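Local coordinates for protein Agap007691-pb (Anopheles gambiae, PDB 5C98) that is of unknown function but probably inhibits serine proteases, as other serpins do, at residues Met239-Pro244 and Arg352-Leu357. Numbering follows the deposited sequence.
Sequences MLVLLP and RPFMFL
Two central antiparallel strands of serpin beta-sheet B meet here, residues 239-244 and 354-357, with L240 facing L357 and L242 facing M355 as hydrogen-bonded pairs. L242 N reaches M355 O at 2.9 Å in a nearly straight bond (177°), and M355 N returns to L242 O at 3.1 Å; L240 and L357 exchange a similar pair. Between them, V241 and F356 form the non-hydrogen-bonded pair, and F356 CA comes within 3.1 Å of L240 O in a CA-H...O contact.

One face of the sheet gathers L240, L242, M355 and L357. L242 and M355 run side by side, pointing the same way, with CD1 of L242 4.2 Å from SD of M355; the same CD1 also meets CD1 of L357 at 4.0 Å, while L250 of helix 250-256 packs on M355. On the other face, V241 CG1 lies 3.7 Å from CD1 of the F354 ring, and M239 runs out extended through chi1 (178°) and chi2, which puts SD 5.3 Å from the centroid of the F356 ring in an oblique Met-aromatic contact.

Past the paired residues, R352 crosses L243, whose CG sits over one face of the guanidinium. NH2 of R352 donates to P244 O at 2.7 Å, helped by a weak bond from NE. With strands 224-230 and 366-372 flanking the pair, this is the hydrophobic sheet B core of the serpin fold.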
loop_
_atom_site.group_PDB
_atom_site.type_symbol
_atom_site.label_atom_id
_atom_site.label_comp_id
_atom_site.label_asym_id
_atom_site.label_seq_id
_atom_site.Cartn_x
_atom_site.Cartn_y
_atom_site.Cartn_z
ATOM N N MET A 239 9.136 -10.240 1.074
ATOM C CA MET A 239 7.858 -10.253 1.770
ATOM C C MET A 239 8.047 -10.926 3.121
ATOM O O MET A 239 8.257 -12.137 3.187
ATOM C CB MET A 239 6.814 -11.014 0.961
ATOM C CG MET A 239 5.468 -11.098 1.645
ATOM S SD MET A 239 4.161 -11.892 0.700
ATOM C CE MET A 239 4.776 -13.567 0.583
ATOM N N LEU A 240 7.928 -10.148 4.182
ATOM C CA LEU A 240 7.947 -10.702 5.523
ATOM C C LEU A 240 6.548 -11.189 5.856
ATOM O O LEU A 240 5.570 -10.454 5.708
ATOM C CB LEU A 240 8.404 -9.618 6.495
ATOM C CG LEU A 240 8.879 -10.027 7.887
ATOM C CD1 LEU A 240 10.165 -10.803 7.829
ATOM C CD2 LEU A 240 9.028 -8.793 8.758
ATOM N N VAL A 241 6.453 -12.442 6.292
ATOM C CA VAL A 241 5.176 -13.047 6.635
ATOM C C VAL A 241 5.195 -13.334 8.121
ATOM O O VAL A 241 6.110 -14.007 8.616
ATOM C CB VAL A 241 4.890 -14.329 5.851
ATOM C CG1 VAL A 241 3.511 -14.865 6.196
ATOM C CG2 VAL A 241 4.993 -14.077 4.355
ATOM N N LEU A 242 4.205 -12.821 8.825
ATOM C CA LEU A 242 4.064 -13.000 10.272
ATOM C C LEU A 242 2.862 -13.902 10.510
ATOM O O LEU A 242 1.717 -13.518 10.222
ATOM C CB LEU A 242 3.871 -11.662 10.977
ATOM C CG LEU A 242 4.850 -10.547 10.640
ATOM C CD1 LEU A 242 4.590 -9.332 11.537
ATOM C CD2 LEU A 242 6.274 -11.006 10.757
ATOM N N LEU A 243 3.119 -15.089 11.048
ATOM C CA LEU A 243 2.091 -16.094 11.276
ATOM C C LEU A 243 1.902 -16.260 12.775
ATOM O O LEU A 243 2.799 -16.783 13.455
ATOM C CB LEU A 243 2.540 -17.412 10.644
ATOM C CG LEU A 243 1.630 -18.611 10.836
ATOM C CD1 LEU A 243 0.309 -18.441 10.115
ATOM C CD2 LEU A 243 2.325 -19.890 10.338
ATOM N N PRO A 244 0.784 -15.834 13.329
ATOM C CA PRO A 244 0.587 -15.941 14.776
ATOM C C PRO A 244 0.735 -17.368 15.267
ATOM O O PRO A 244 0.334 -18.318 14.593
ATOM C CB PRO A 244 -0.844 -15.433 14.981
ATOM C CG PRO A 244 -1.099 -14.528 13.806
ATOM C CD PRO A 244 -0.352 -15.167 12.657
ATOM N N ARG A 352 -3.486 -20.264 8.589
ATOM C CA ARG A 352 -4.359 -19.408 9.368
ATOM C C ARG A 352 -3.982 -17.978 9.049
ATOM O O ARG A 352 -2.932 -17.738 8.436
ATOM C CB ARG A 352 -4.234 -19.676 10.871
ATOM C CG ARG A 352 -2.884 -19.810 11.379
ATOM C CD ARG A 352 -2.933 -20.448 12.789
ATOM N NE ARG A 352 -1.642 -20.321 13.441
ATOM C CZ ARG A 352 -0.606 -21.114 13.195
ATOM N NH1 ARG A 352 -0.725 -22.142 12.348
ATOM N NH2 ARG A 352 0.534 -20.927 13.804
ATOM N N PRO A 353 -4.830 -17.016 9.382
ATOM C CA PRO A 353 -4.612 -15.634 8.945
ATOM C C PRO A 353 -3.244 -15.112 9.307
ATOM O O PRO A 353 -2.734 -15.342 10.413
ATOM C CB PRO A 353 -5.713 -14.857 9.668
ATOM C CG PRO A 353 -6.829 -15.887 9.759
ATOM C CD PRO A 353 -6.137 -17.179 10.050
ATOM N N PHE A 354 -2.657 -14.366 8.377
ATOM C CA PHE A 354 -1.316 -13.851 8.561
ATOM C C PHE A 354 -1.237 -12.421 8.052
ATOM O O PHE A 354 -2.082 -11.964 7.269
ATOM C CB PHE A 354 -0.272 -14.748 7.868
ATOM C CG PHE A 354 -0.475 -14.926 6.375
ATOM C CD1 PHE A 354 0.015 -14.026 5.463
ATOM C CD2 PHE A 354 -1.147 -16.036 5.902
ATOM C CE1 PHE A 354 -0.185 -14.244 4.080
ATOM C CE2 PHE A 354 -1.353 -16.264 4.542
ATOM C CZ PHE A 354 -0.855 -15.374 3.632
ATOM N N MET A 355 -0.219 -11.720 8.523
ATOM C CA MET A 355 0.124 -10.380 8.076
ATOM C C MET A 355 1.359 -10.468 7.182
ATOM O O MET A 355 2.228 -11.331 7.369
ATOM C CB MET A 355 0.426 -9.483 9.296
ATOM C CG MET A 355 0.939 -8.086 8.987
ATOM S SD MET A 355 1.131 -7.225 10.585
ATOM C CE MET A 355 1.719 -5.642 9.990
ATOM N N PHE A 356 1.441 -9.565 6.204
ATOM C CA PHE A 356 2.610 -9.493 5.347
ATOM C C PHE A 356 3.095 -8.056 5.232
ATOM O O PHE A 356 2.320 -7.104 5.332
ATOM C CB PHE A 356 2.334 -10.102 3.955
ATOM C CG PHE A 356 1.247 -9.428 3.194
ATOM C CD1 PHE A 356 1.489 -8.289 2.457
ATOM C CD2 PHE A 356 -0.033 -9.965 3.196
ATOM C CE1 PHE A 356 0.443 -7.667 1.748
ATOM C CE2 PHE A 356 -1.058 -9.364 2.485
ATOM C CZ PHE A 356 -0.828 -8.221 1.773
ATOM N N LEU A 357 4.397 -7.900 5.028
ATOM C CA LEU A 357 5.036 -6.600 4.824
ATOM C C LEU A 357 5.971 -6.726 3.638
ATOM O O LEU A 357 6.862 -7.584 3.641
ATOM C CB LEU A 357 5.839 -6.147 6.052
ATOM C CG LEU A 357 5.016 -6.049 7.329
ATOM C CD1 LEU A 357 5.055 -7.383 8.091
ATOM C CD2 LEU A 357 5.548 -4.963 8.177
#